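MstE (Scytonema sp. PCC 10023, PDB 6SBF) probably cyclises isoprenoid chains into complex polycyclic scaffolds, acting as a single-domain class II terpene cyclase in merosterol biosynthesis. Local coordinates at residues 115-120 with 183-188; 139-144 with 191-196; 153-158 with 171-176; 214-219 with 253-258. The protein carries 1 engineered substitution. All coordinates share one frame; numbering follows the deposited sequence.

Interaction 1 of 4, residues 115-120 with 183-188; sequences ALQLAA and VAALPE
Leu186 has its CG anti to its own carbonyl carbon (chi1 -60°), and Gln117 carries its CG the same way (chi1 -69°) before running out in an extended chain. The first torsion sends the leucine fork up to the flank of helix 109-121, and the second brings the glutamine's amide to the turn at Val183 to Leu186. The two branches of Leu186 divide the work. CD2 rests 3.8 Å from Gln117 CG and 3.9 Å from Leu116 CB, while CD1 lies 4.0 Å from Leu116 CD1, the two leucine chains meeting at about a right angle. Beside them the Ala185 methyl sits over one face of the Gln117 amide, its CB 3.6 Å from Gln117 CD and 3.8 Å from Gln117 NE2. An alanine in place of Gln117 would remove both the CG methylene and the amide, and would probably leave a gap against Leu186 and take the cover from the Ala185 methyl. All of this is van der Waals packing of a helix flank on a type I turn. The turn leads from helix 177-183 into helix 187-200, and helix 128-138 closes the leucine pair, its Leu137 touching both Leu116 and Leu186.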
loop_
_atom_site.group_PDB
_atom_site.type_symbol
_atom_site.label_atom_id
_atom_site.label_comp_id
_atom_site.label_asym_id
_atom_site.label_seq_id
_atom_site.Cartn_x
_atom_site.Cartn_y
_atom_site.Cartn_z
ATOM N N ALA A 115 -6.864 -4.615 6.939
ATOM C CA ALA A 115 -8.247 -4.949 7.348
ATOM C C ALA A 115 -8.595 -4.167 8.607
ATOM O O ALA A 115 -9.749 -3.722 8.734
ATOM C CB ALA A 115 -8.406 -6.441 7.574
ATOM N N LEU A 116 -7.657 -4.002 9.523
ATOM C CA LEU A 116 -7.856 -3.195 10.739
ATOM C C LEU A 116 -7.995 -1.716 10.418
ATOM O O LEU A 116 -8.770 -1.026 11.147
ATOM C CB LEU A 116 -6.814 -3.555 11.786
ATOM C CG LEU A 116 -6.930 -4.944 12.385
ATOM C CD1 LEU A 116 -5.671 -5.280 13.180
ATOM C CD2 LEU A 116 -8.160 -5.029 13.304
ATOM N N GLN A 117 -7.295 -1.183 9.435
ATOM C CA GLN A 117 -7.490 0.210 9.013
ATOM C C GLN A 117 -8.923 0.350 8.504
ATOM O O GLN A 117 -9.602 1.354 8.758
ATOM C CB GLN A 117 -6.451 0.619 7.973
ATOM C CG GLN A 117 -5.031 0.719 8.512
ATOM C CD GLN A 117 -4.127 1.405 7.514
ATOM O OE1 GLN A 117 -4.312 2.580 7.205
ATOM N NE2 GLN A 117 -3.124 0.680 6.997
ATOM N N LEU A 118 -9.378 -0.607 7.703
ATOM C CA LEU A 118 -10.748 -0.567 7.179
ATOM C C LEU A 118 -11.752 -0.651 8.345
ATOM O O LEU A 118 -12.743 0.109 8.353
ATOM C CB LEU A 118 -10.953 -1.673 6.148
ATOM C CG LEU A 118 -12.378 -1.764 5.593
ATOM C CD1 LEU A 118 -12.937 -0.492 5.012
ATOM C CD2 LEU A 118 -12.482 -2.850 4.561
ATOM N N ALA A 119 -11.503 -1.528 9.285
ATOM C CA ALA A 119 -12.379 -1.665 10.473
ATOM C C ALA A 119 -12.519 -0.301 11.149
ATOM O O ALA A 119 -13.642 0.083 11.515
ATOM C CB ALA A 119 -11.849 -2.702 11.426
ATOM N N ALA A 120 -11.441 0.449 11.300
ATOM C CA ALA A 120 -11.518 1.765 11.952
ATOM C C ALA A 120 -12.452 2.666 11.150
ATOM O O ALA A 120 -13.256 3.442 11.763
ATOM C CB ALA A 120 -10.149 2.354 12.156
ATOM N N VAL A 183 1.467 -1.238 9.363
ATOM C CA VAL A 183 0.908 -1.618 10.677
ATOM C C VAL A 183 1.022 -0.420 11.610
ATOM O O VAL A 183 0.132 -0.231 12.461
ATOM C CB VAL A 183 1.536 -2.912 11.212
ATOM C CG1 VAL A 183 1.142 -3.207 12.640
ATOM C CG2 VAL A 183 1.134 -4.097 10.344
ATOM N N ALA A 184 2.041 0.384 11.472
ATOM C CA ALA A 184 2.201 1.596 12.321
ATOM C C ALA A 184 1.125 2.644 12.011
ATOM O O ALA A 184 1.061 3.614 12.782
ATOM C CB ALA A 184 3.578 2.167 12.131
ATOM N N ALA A 185 0.331 2.498 10.966
ATOM C CA ALA A 185 -0.884 3.339 10.750
ATOM C C ALA A 185 -1.916 3.079 11.867
ATOM O O ALA A 185 -2.774 3.925 12.070
ATOM C CB ALA A 185 -1.513 3.117 9.386
ATOM N N LEU A 186 -1.826 1.951 12.561
ATOM C CA LEU A 186 -2.734 1.589 13.653
ATOM C C LEU A 186 -2.196 2.232 14.912
ATOM O O LEU A 186 -1.070 1.974 15.325
ATOM C CB LEU A 186 -2.783 0.071 13.820
ATOM C CG LEU A 186 -3.268 -0.687 12.591
ATOM C CD1 LEU A 186 -3.194 -2.184 12.866
ATOM C CD2 LEU A 186 -4.693 -0.309 12.159
ATOM N N PRO A 187 -2.991 3.060 15.621
ATOM C CA PRO A 187 -2.455 3.764 16.788
ATOM C C PRO A 187 -2.000 2.798 17.880
ATOM O O PRO A 187 -1.142 3.110 18.648
ATOM C CB PRO A 187 -3.664 4.543 17.335
ATOM C CG PRO A 187 -4.648 4.594 16.225
ATOM C CD PRO A 187 -4.331 3.529 15.231
ATOM N N GLU A 188 -2.559 1.588 17.906
ATOM C CA GLU A 188 -2.215 0.581 18.937
ATOM C C GLU A 188 -0.766 0.081 18.754
ATOM O O GLU A 188 -0.177 -0.379 19.751
ATOM C CB GLU A 188 -3.218 -0.591 18.893
ATOM C CG GLU A 188 -4.658 -0.226 19.146
ATOM C CD GLU A 188 -5.500 0.216 17.950
ATOM O OE1 GLU A 188 -4.916 0.387 16.798
ATOM O OE2 GLU A 188 -6.719 0.460 18.222
#

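Interaction 2 of 4, residues 139-144 with 191-196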
loop_
_atom_site.group_PDB
_atom_site.type_symbol
_atom_site.label_atom_id
_atom_site.label_comp_id
_atom_site.label_asym_id
_atom_site.label_seq_id
_atom_site.Cartn_x
_atom_site.Cartn_y
_atom_site.Cartn_z
ATOM N N THR A 139 1.731 -11.324 17.501
ATOM C CA THR A 139 2.541 -12.551 17.347
ATOM C C THR A 139 3.668 -12.364 16.313
ATOM O O THR A 139 4.652 -13.100 16.390
ATOM C CB THR A 139 1.634 -13.730 16.986
ATOM O OG1 THR A 139 0.569 -13.761 17.943
ATOM C CG2 THR A 139 2.398 -15.031 16.992
ATOM N N HIS A 140 3.503 -11.430 15.381
ATOM C CA HIS A 140 4.437 -11.165 14.290
ATOM C C HIS A 140 5.520 -10.145 14.666
ATOM O O HIS A 140 6.423 -9.936 13.828
ATOM C CB HIS A 140 3.645 -10.707 13.079
ATOM C CG HIS A 140 2.781 -11.750 12.489
ATOM N ND1 HIS A 140 3.276 -12.831 11.780
ATOM C CD2 HIS A 140 1.466 -11.868 12.447
ATOM C CE1 HIS A 140 2.247 -13.556 11.349
ATOM N NE2 HIS A 140 1.154 -12.994 11.739
ATOM N N LEU A 141 5.450 -9.550 15.852
ATOM C CA LEU A 141 6.491 -8.627 16.284
ATOM C C LEU A 141 7.798 -9.383 16.504
ATOM O O LEU A 141 7.780 -10.416 17.153
ATOM C CB LEU A 141 6.050 -7.939 17.562
ATOM C CG LEU A 141 4.909 -6.954 17.414
ATOM C CD1 LEU A 141 4.363 -6.596 18.786
ATOM C CD2 LEU A 141 5.345 -5.728 16.632
ATOM N N GLN A 142 8.901 -8.808 16.006
ATOM C CA GLN A 142 10.234 -9.448 16.052
ATOM C C GLN A 142 11.094 -8.819 17.141
ATOM O O GLN A 142 10.933 -7.648 17.472
ATOM C CB GLN A 142 10.851 -9.309 14.666
ATOM C CG GLN A 142 10.104 -10.068 13.584
ATOM C CD GLN A 142 9.875 -11.520 13.947
ATOM O OE1 GLN A 142 10.857 -12.270 14.109
ATOM N NE2 GLN A 142 8.609 -11.965 14.028
ATOM N N PRO A 143 12.106 -9.570 17.621
ATOM C CA PRO A 143 13.149 -9.025 18.511
ATOM C C PRO A 143 13.809 -7.699 18.086
ATOM O O PRO A 143 14.068 -6.888 18.943
ATOM C CB PRO A 143 14.195 -10.156 18.489
ATOM C CG PRO A 143 13.373 -11.400 18.331
ATOM C CD PRO A 143 12.301 -11.002 17.353
ATOM N N ASN A 144 13.893 -7.398 16.776
ATOM C CA ASN A 144 14.521 -6.113 16.297
ATOM C C ASN A 144 13.530 -4.956 16.220
ATOM O O ASN A 144 13.954 -3.812 15.854
ATOM C CB ASN A 144 15.063 -6.138 14.861
ATOM C CG ASN A 144 14.030 -6.338 13.763
ATOM O OD1 ASN A 144 12.788 -6.181 13.888
ATOM N ND2 ASN A 144 14.599 -6.665 12.627
ATOM N N SER A 191 3.551 3.321 18.496
ATOM C CA SER A 191 4.650 3.501 19.480
ATOM C C SER A 191 5.590 2.289 19.525
ATOM O O SER A 191 6.805 2.492 19.592
ATOM C CB SER A 191 4.100 3.784 20.867
ATOM O OG SER A 191 5.185 3.875 21.786
ATOM N N ARG A 192 5.069 1.079 19.466
ATOM C CA ARG A 192 5.886 -0.140 19.570
ATOM C C ARG A 192 6.801 -0.239 18.334
ATOM O O ARG A 192 7.937 -0.721 18.496
ATOM C CB ARG A 192 4.999 -1.389 19.649
ATOM C CG ARG A 192 5.751 -2.710 19.785
ATOM C CD ARG A 192 6.731 -2.919 20.942
ATOM N NE ARG A 192 6.157 -2.797 22.286
ATOM C CZ ARG A 192 5.837 -3.817 23.109
ATOM N NH1 ARG A 192 5.303 -3.577 24.298
ATOM N NH2 ARG A 192 6.038 -5.070 22.731
ATOM N N LEU A 193 6.373 0.196 17.149
ATOM C CA LEU A 193 7.174 0.087 15.902
ATOM C C LEU A 193 8.085 1.308 15.674
ATOM O O LEU A 193 8.892 1.303 14.765
ATOM C CB LEU A 193 6.222 -0.112 14.744
ATOM C CG LEU A 193 5.506 -1.453 14.772
ATOM C CD1 LEU A 193 4.403 -1.447 13.736
ATOM C CD2 LEU A 193 6.453 -2.594 14.445
ATOM N N HIS A 194 7.952 2.366 16.474
ATOM C CA HIS A 194 8.628 3.651 16.225
ATOM C C HIS A 194 10.167 3.490 16.052
ATOM O O HIS A 194 10.728 4.060 15.125
ATOM C CB HIS A 194 8.273 4.620 17.372
ATOM C CG HIS A 194 9.097 5.858 17.360
ATOM N ND1 HIS A 194 10.346 5.901 17.950
ATOM C CD2 HIS A 194 8.884 7.068 16.762
ATOM C CE1 HIS A 194 10.853 7.111 17.777
ATOM N NE2 HIS A 194 9.978 7.850 17.018
ATOM N N ASP A 195 10.822 2.868 17.000
ATOM C CA ASP A 195 12.295 2.840 17.003
ATOM C C ASP A 195 12.757 2.087 15.762
ATOM O O ASP A 195 13.751 2.498 15.138
ATOM C CB ASP A 195 12.825 2.290 18.308
ATOM C CG ASP A 195 12.645 3.204 19.510
ATOM O OD1 ASP A 195 12.082 4.307 19.368
ATOM O OD2 ASP A 195 13.087 2.787 20.570
ATOM N N TYR A 196 12.119 0.968 15.432
ATOM C CA TYR A 196 12.472 0.182 14.221
ATOM C C TYR A 196 12.324 1.071 12.993
ATOM O O TYR A 196 13.223 1.116 12.110
ATOM C CB TYR A 196 11.575 -1.048 14.116
ATOM C CG TYR A 196 11.741 -1.779 12.820
ATOM C CD1 TYR A 196 12.728 -2.734 12.643
ATOM C CD2 TYR A 196 10.921 -1.475 11.754
ATOM C CE1 TYR A 196 12.883 -3.386 11.432
ATOM C CE2 TYR A 196 11.085 -2.130 10.550
ATOM C CZ TYR A 196 12.090 -3.064 10.366
ATOM O OH TYR A 196 12.217 -3.687 9.148
#
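This contact is apolar at one end, with an asparagine beside a tyrosine ring at the other, where the loop between helices 128-138 and 152-158 lies against helix 187-200. At the apolar end Leu141 CD2 meets Leu193 CD2 at 4.0 Å, branch against branch, and Leu141 CD1 reaches the aliphatic CG of Arg192 at 4.2 Å. At the other end Asn144 borders the Tyr196 ring along its CD1-CE1 side. The backbone O of Asn144 approaches the ring edge near its plane, 3.6 Å from Tyr196 CD1, while Asn144 OD1 stands 3.7 Å from that same CD1, with amide and ring planes 35° apart. Asn144 CG sits between its own N and carbonyl carbon, folding the amide back (chi1 64°), and OD1 accepts from Gly146 N in an Asx turn, its contact with the ring being packing alone. The Tyr196 hydroxyl is hydrogen-bonded to Thr177 OG1. A leucine in place of Tyr196 would probably leave Thr177 without that hydroxyl partner and the Asn144 amide without the CD1-CE1 side of the ring to pack on. The contact packs the connection between helices 128-138 and 152-158 onto helix 187-200, within what is described as an alpha6-alpha6 barrel.

Interaction 3 of 4, residues 153-158 with 171-176; sequences ESIRAF and GWCGAH. Engineered in segment 153-158: Phe158 (natural residue Tyr).
Ile155 points from helix 152-158 toward the turn Gly171 to Gly174, and its side chain forks at CB to meet two residues of that turn. One branch starts with CG1, anti to the backbone N (chi1 -173°), and reaches the six-membered part of the Trp172 indole: CG1 is 3.8 Å from Trp172 CE3 and 4.0 Å from Trp172 CZ3. It comes up obliquely, and the two side chains cross at about a right angle. Beyond CG1 the chain turns (chi2 60°), carrying CD1 away from the indole, and the methylene rather than the end methyl does the touching. The other branch, the methyl CG2, lies 3.9 Å from Cys173 SG, on the next residue of the turn. All three side chains are buried. The arrangement is a helix packed against a type I turn, in the connection that leads to helix 177-183 of the alpha6-alpha6 barrel; His176 holds the N-cap position of that helix. The same histidine, two residues past the turn, reaches back to its start: His176 NE2 donates to Gly171 O at 2.8 Å, the oxygen accepting in its own carbonyl plane. Gly174 O lies 3.1 Å above the His176 ring plane, over its centre, so one end of the turn is bonded at the ring's edge and the carbonyl oxygen of the other sits over one face. Trp172 NE1 is hydrogen-bonded to Pro314 O.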
loop_
_atom_site.group_PDB
_atom_site.type_symbol
_atom_site.label_atom_id
_atom_site.label_comp_id
_atom_site.label_asym_id
_atom_site.label_seq_id
_atom_site.Cartn_x
_atom_site.Cartn_y
_atom_site.Cartn_z
ATOM N N GLU A 153 5.886 -21.537 10.059
ATOM C CA GLU A 153 5.225 -22.858 9.910
ATOM C C GLU A 153 3.953 -22.625 9.089
ATOM O O GLU A 153 3.647 -23.486 8.238
ATOM C CB GLU A 153 5.045 -23.510 11.283
ATOM C CG GLU A 153 6.387 -23.970 11.885
ATOM C CD GLU A 153 7.370 -24.768 11.008
ATOM O OE1 GLU A 153 8.575 -24.434 11.019
ATOM O OE2 GLU A 153 6.950 -25.741 10.331
ATOM N N SER A 154 3.329 -21.451 9.199
ATOM C CA SER A 154 2.093 -21.135 8.448
ATOM C C SER A 154 2.372 -21.149 6.950
ATOM O O SER A 154 1.572 -21.753 6.186
ATOM C CB SER A 154 1.495 -19.851 8.882
ATOM O OG SER A 154 1.180 -19.938 10.234
ATOM N N ILE A 155 3.388 -20.430 6.523
ATOM C CA ILE A 155 3.672 -20.246 5.072
ATOM C C ILE A 155 4.345 -21.517 4.538
ATOM O O ILE A 155 4.068 -21.886 3.410
ATOM C CB ILE A 155 4.441 -18.929 4.815
ATOM C CG1 ILE A 155 4.567 -18.669 3.299
ATOM C CG2 ILE A 155 5.817 -18.848 5.512
ATOM C CD1 ILE A 155 3.265 -18.538 2.569
ATOM N N ARG A 156 5.159 -22.198 5.325
ATOM C CA ARG A 156 5.626 -23.545 4.931
ATOM C C ARG A 156 4.451 -24.517 4.692
ATOM O O ARG A 156 4.557 -25.347 3.744
ATOM C CB ARG A 156 6.577 -24.113 5.984
ATOM C CG ARG A 156 8.001 -23.598 5.837
ATOM C CD ARG A 156 8.947 -24.352 6.771
ATOM N NE ARG A 156 10.281 -23.773 6.889
ATOM C CZ ARG A 156 11.223 -23.840 5.962
ATOM N NH1 ARG A 156 12.412 -23.297 6.177
ATOM N NH2 ARG A 156 10.964 -24.431 4.807
ATOM N N ALA A 157 3.431 -24.527 5.577
ATOM C CA ALA A 157 2.306 -25.501 5.494
ATOM C C ALA A 157 1.554 -25.226 4.193
ATOM O O ALA A 157 1.119 -26.125 3.558
ATOM C CB ALA A 157 1.376 -25.415 6.691
ATOM N N PHE A 158 1.437 -23.958 3.816
ATOM C CA PHE A 158 0.762 -23.562 2.562
ATOM C C PHE A 158 1.588 -24.028 1.350
ATOM O O PHE A 158 0.945 -24.558 0.404
ATOM C CB PHE A 158 0.538 -22.051 2.506
ATOM C CG PHE A 158 -0.088 -21.686 1.192
ATOM C CD1 PHE A 158 -1.437 -21.903 0.980
ATOM C CD2 PHE A 158 0.673 -21.190 0.155
ATOM C CE1 PHE A 158 -2.010 -21.639 -0.257
ATOM C CE2 PHE A 158 0.104 -20.905 -1.078
ATOM C CZ PHE A 158 -1.236 -21.148 -1.291
ATOM N N GLY A 171 13.869 -14.897 5.045
ATOM C CA GLY A 171 13.481 -13.716 4.258
ATOM C C GLY A 171 12.003 -13.400 4.428
ATOM O O GLY A 171 11.664 -12.286 4.882
ATOM N N TRP A 172 11.155 -14.372 4.123
ATOM C CA TRP A 172 9.701 -14.138 4.197
ATOM C C TRP A 172 9.206 -13.971 5.639
ATOM O O TRP A 172 8.094 -13.437 5.807
ATOM C CB TRP A 172 8.993 -15.308 3.549
ATOM C CG TRP A 172 9.102 -15.356 2.072
ATOM C CD1 TRP A 172 9.782 -14.513 1.242
ATOM C CD2 TRP A 172 8.546 -16.379 1.237
ATOM N NE1 TRP A 172 9.653 -14.938 -0.054
ATOM C CE2 TRP A 172 8.884 -16.061 -0.086
ATOM C CE3 TRP A 172 7.753 -17.478 1.503
ATOM C CZ2 TRP A 172 8.452 -16.811 -1.166
ATOM C CZ3 TRP A 172 7.350 -18.233 0.435
ATOM C CH2 TRP A 172 7.701 -17.917 -0.876
ATOM N N CYS A 173 9.959 -14.409 6.638
ATOM C CA CYS A 173 9.511 -14.479 8.052
ATOM C C CYS A 173 10.323 -13.524 8.931
ATOM O O CYS A 173 10.193 -13.594 10.154
ATOM C CB CYS A 173 9.522 -15.899 8.591
ATOM S SG CYS A 173 8.494 -17.002 7.606
ATOM N N GLY A 174 11.082 -12.638 8.333
ATOM C CA GLY A 174 11.773 -11.572 9.069
ATOM C C GLY A 174 10.943 -10.319 9.141
ATOM O O GLY A 174 9.973 -10.142 8.396
ATOM N N ALA A 175 11.420 -9.373 9.939
ATOM C CA ALA A 175 10.818 -8.041 9.986
ATOM C C ALA A 175 10.869 -7.408 8.604
ATOM O O ALA A 175 11.947 -7.423 7.966
ATOM C CB ALA A 175 11.480 -7.185 11.018
ATOM N N HIS A 176 9.788 -6.781 8.191
ATOM C CA HIS A 176 9.641 -6.135 6.869
ATOM C C HIS A 176 9.313 -4.663 7.062
ATOM O O HIS A 176 8.357 -4.347 7.781
ATOM C CB HIS A 176 8.551 -6.827 6.071
ATOM C CG HIS A 176 8.912 -8.225 5.749
ATOM N ND1 HIS A 176 8.009 -9.275 5.730
ATOM C CD2 HIS A 176 10.123 -8.756 5.418
ATOM C CE1 HIS A 176 8.664 -10.390 5.380
ATOM N NE2 HIS A 176 9.980 -10.101 5.167
#

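Interaction 4 of 4, residues 214-219 with 253-258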
loop_
_atom_site.group_PDB
_atom_site.type_symbol
_atom_site.label_atom_id
_atom_site.label_comp_id
_atom_site.label_asym_id
_atom_site.label_seq_id
_atom_site.Cartn_x
_atom_site.Cartn_y
_atom_site.Cartn_z
ATOM N N ASP A 214 8.757 -0.226 -5.423
ATOM C CA ASP A 214 8.742 1.250 -5.395
ATOM C C ASP A 214 8.892 1.727 -3.951
ATOM O O ASP A 214 7.914 1.618 -3.123
ATOM C CB ASP A 214 7.458 1.760 -6.020
ATOM C CG ASP A 214 7.349 1.403 -7.491
ATOM O OD1 ASP A 214 8.289 1.741 -8.236
ATOM O OD2 ASP A 214 6.344 0.795 -7.906
ATOM N N HIS A 215 10.020 2.339 -3.596
ATOM C CA HIS A 215 10.327 2.776 -2.232
ATOM C C HIS A 215 9.380 3.893 -1.771
ATOM O O HIS A 215 9.307 4.122 -0.554
ATOM C CB HIS A 215 11.754 3.314 -2.153
ATOM C CG HIS A 215 12.815 2.368 -2.572
ATOM N ND1 HIS A 215 12.719 1.003 -2.352
ATOM C CD2 HIS A 215 14.029 2.613 -3.148
ATOM C CE1 HIS A 215 13.837 0.430 -2.826
ATOM N NE2 HIS A 215 14.630 1.393 -3.330
ATOM N N GLU A 216 8.692 4.558 -2.687
ATOM C CA GLU A 216 7.719 5.616 -2.307
ATOM C C GLU A 216 6.621 5.056 -1.395
ATOM O O GLU A 216 6.161 5.791 -0.558
ATOM C CB GLU A 216 7.153 6.247 -3.574
ATOM C CG GLU A 216 8.194 6.939 -4.467
ATOM C CD GLU A 216 9.101 6.039 -5.267
ATOM O OE1 GLU A 216 10.169 6.555 -5.745
ATOM O OE2 GLU A 216 8.743 4.843 -5.466
ATOM N N TYR A 217 6.212 3.822 -1.614
ATOM C CA TYR A 217 5.193 3.184 -0.772
ATOM C C TYR A 217 5.648 3.145 0.674
ATOM O O TYR A 217 4.954 3.682 1.582
ATOM C CB TYR A 217 4.915 1.788 -1.326
ATOM C CG TYR A 217 4.011 0.920 -0.495
ATOM C CD1 TYR A 217 4.462 0.143 0.524
ATOM C CD2 TYR A 217 2.670 0.809 -0.792
ATOM C CE1 TYR A 217 3.648 -0.708 1.259
ATOM C CE2 TYR A 217 1.825 -0.026 -0.067
ATOM C CZ TYR A 217 2.298 -0.789 0.965
ATOM O OH TYR A 217 1.466 -1.623 1.669
ATOM N N THR A 218 6.794 2.572 0.956
ATOM C CA THR A 218 7.277 2.403 2.335
ATOM C C THR A 218 7.609 3.774 2.894
ATOM O O THR A 218 7.394 4.012 4.102
ATOM C CB THR A 218 8.430 1.404 2.422
ATOM O OG1 THR A 218 8.000 0.155 1.885
ATOM C CG2 THR A 218 8.908 1.171 3.823
ATOM N N THR A 219 8.215 4.637 2.093
ATOM C CA THR A 219 8.666 5.947 2.586
ATOM C C THR A 219 7.436 6.770 3.005
ATOM O O THR A 219 7.439 7.387 4.082
ATOM C CB THR A 219 9.513 6.653 1.535
ATOM O OG1 THR A 219 10.666 5.833 1.253
ATOM C CG2 THR A 219 9.969 8.024 2.019
ATOM N N GLY A 253 6.160 16.031 -13.405
ATOM C CA GLY A 253 5.109 15.683 -12.454
ATOM C C GLY A 253 5.034 14.218 -12.166
ATOM O O GLY A 253 4.009 13.777 -11.638
ATOM N N PHE A 254 6.084 13.454 -12.436
ATOM C CA PHE A 254 6.031 12.015 -12.153
ATOM C C PHE A 254 7.327 11.522 -11.517
ATOM O O PHE A 254 8.417 12.138 -11.666
ATOM C CB PHE A 254 5.716 11.238 -13.440
ATOM C CG PHE A 254 6.664 11.455 -14.602
ATOM C CD1 PHE A 254 7.918 10.851 -14.646
ATOM C CD2 PHE A 254 6.302 12.266 -15.665
ATOM C CE1 PHE A 254 8.762 11.043 -15.734
ATOM C CE2 PHE A 254 7.151 12.499 -16.728
ATOM C CZ PHE A 254 8.383 11.885 -16.750
ATOM N N VAL A 255 7.219 10.355 -10.901
ATOM C CA VAL A 255 8.343 9.543 -10.440
ATOM C C VAL A 255 8.682 8.593 -11.563
ATOM O O VAL A 255 7.878 7.725 -11.942
ATOM C CB VAL A 255 8.027 8.783 -9.158
ATOM C CG1 VAL A 255 9.184 7.867 -8.758
ATOM C CG2 VAL A 255 7.697 9.774 -8.045
ATOM N N ALA A 256 9.912 8.741 -12.066
ATOM C CA ALA A 256 10.491 7.866 -13.100
ATOM C C ALA A 256 11.083 6.629 -12.448
ATOM O O ALA A 256 11.789 6.724 -11.448
ATOM C CB ALA A 256 11.527 8.623 -13.900
ATOM N N THR A 257 10.848 5.480 -13.057
ATOM C CA THR A 257 11.410 4.186 -12.638
ATOM C C THR A 257 12.132 3.551 -13.838
ATOM O O THR A 257 11.881 3.896 -14.980
ATOM C CB THR A 257 10.345 3.290 -11.987
ATOM O OG1 THR A 257 9.522 2.824 -13.044
ATOM C CG2 THR A 257 9.585 3.942 -10.861
ATOM N N SER A 258 12.928 2.535 -13.553
ATOM C CA SER A 258 13.555 1.725 -14.621
ATOM C C SER A 258 12.464 1.159 -15.532
ATOM O O SER A 258 12.604 1.149 -16.788
ATOM C CB SER A 258 14.420 0.638 -13.982
ATOM O OG SER A 258 15.084 -0.010 -15.001
#
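Here the beginning of helix 215-229, with the residue just ahead of it, faces the loop that joins helices 235-248 and 265-275. Two acidic side chains reach across, and each meets a methyl group. Glu216 and Val255 approach from opposite directions: Glu216 OE1 stands 3.4 Å from Val255 CG1, the methyl anti to the valine N (chi1 176°). The glutamate gets there by bending at chi2 (75°), and the bend turns its carboxylate toward the loop. Its charge is answered from outside the pair, because OE1 also forms a salt bridge with Arg248 NE at the end of helix 235-248, and Val255 packs on that arginine too. Buried beside an arginine, Glu216 probably stays ionised. Two residues further along the loop, Thr257 CG2 lies 3.7 Å from Asp214 OD1, with the two side chains at about a right angle. The Thr257 hydroxyl serves its own loop instead, with OG1 hydrogen-bonded to His260 N. Within helix 215-229 the first turn is drawn together at His215 O, which accepts from Thr219 N at 2.9 Å and from Thr219 OG1 at 2.8 Å. Helix 265-275 adds Phe266 against Asp214 and Ala267 against Glu216. A helix start packed on the connection between the next two helices in the chain fits the alpha-alpha barrel architecture of squalene-hopene cyclase relatives.

Interactions 1 and 2 share helix 187-200 and touch, Val183 CG1 and Leu193 CD1 lying 3.9 Å apart; their centres are about 15 Å apart, and their segments alternate along the chain. Interaction 3 falls, in sequence, within the span of both. It touches interaction 2, where Asn144 OD1 lies 3.3 Å from Ala175 CB, but stays about 8 Å from interaction 1 at the nearest atoms. Interaction 4 follows all three, its centre 24 to 27 Å from theirs and across the chain's centre from interaction 1. Interactions 1 to 3 thus form one chain of contacts, with interaction 2 in the middle, linking helices 109-121, 187-200 and 152-158, while the fourth packs the start of helix 215-229 on the loop between helices 235-248 and 265-275.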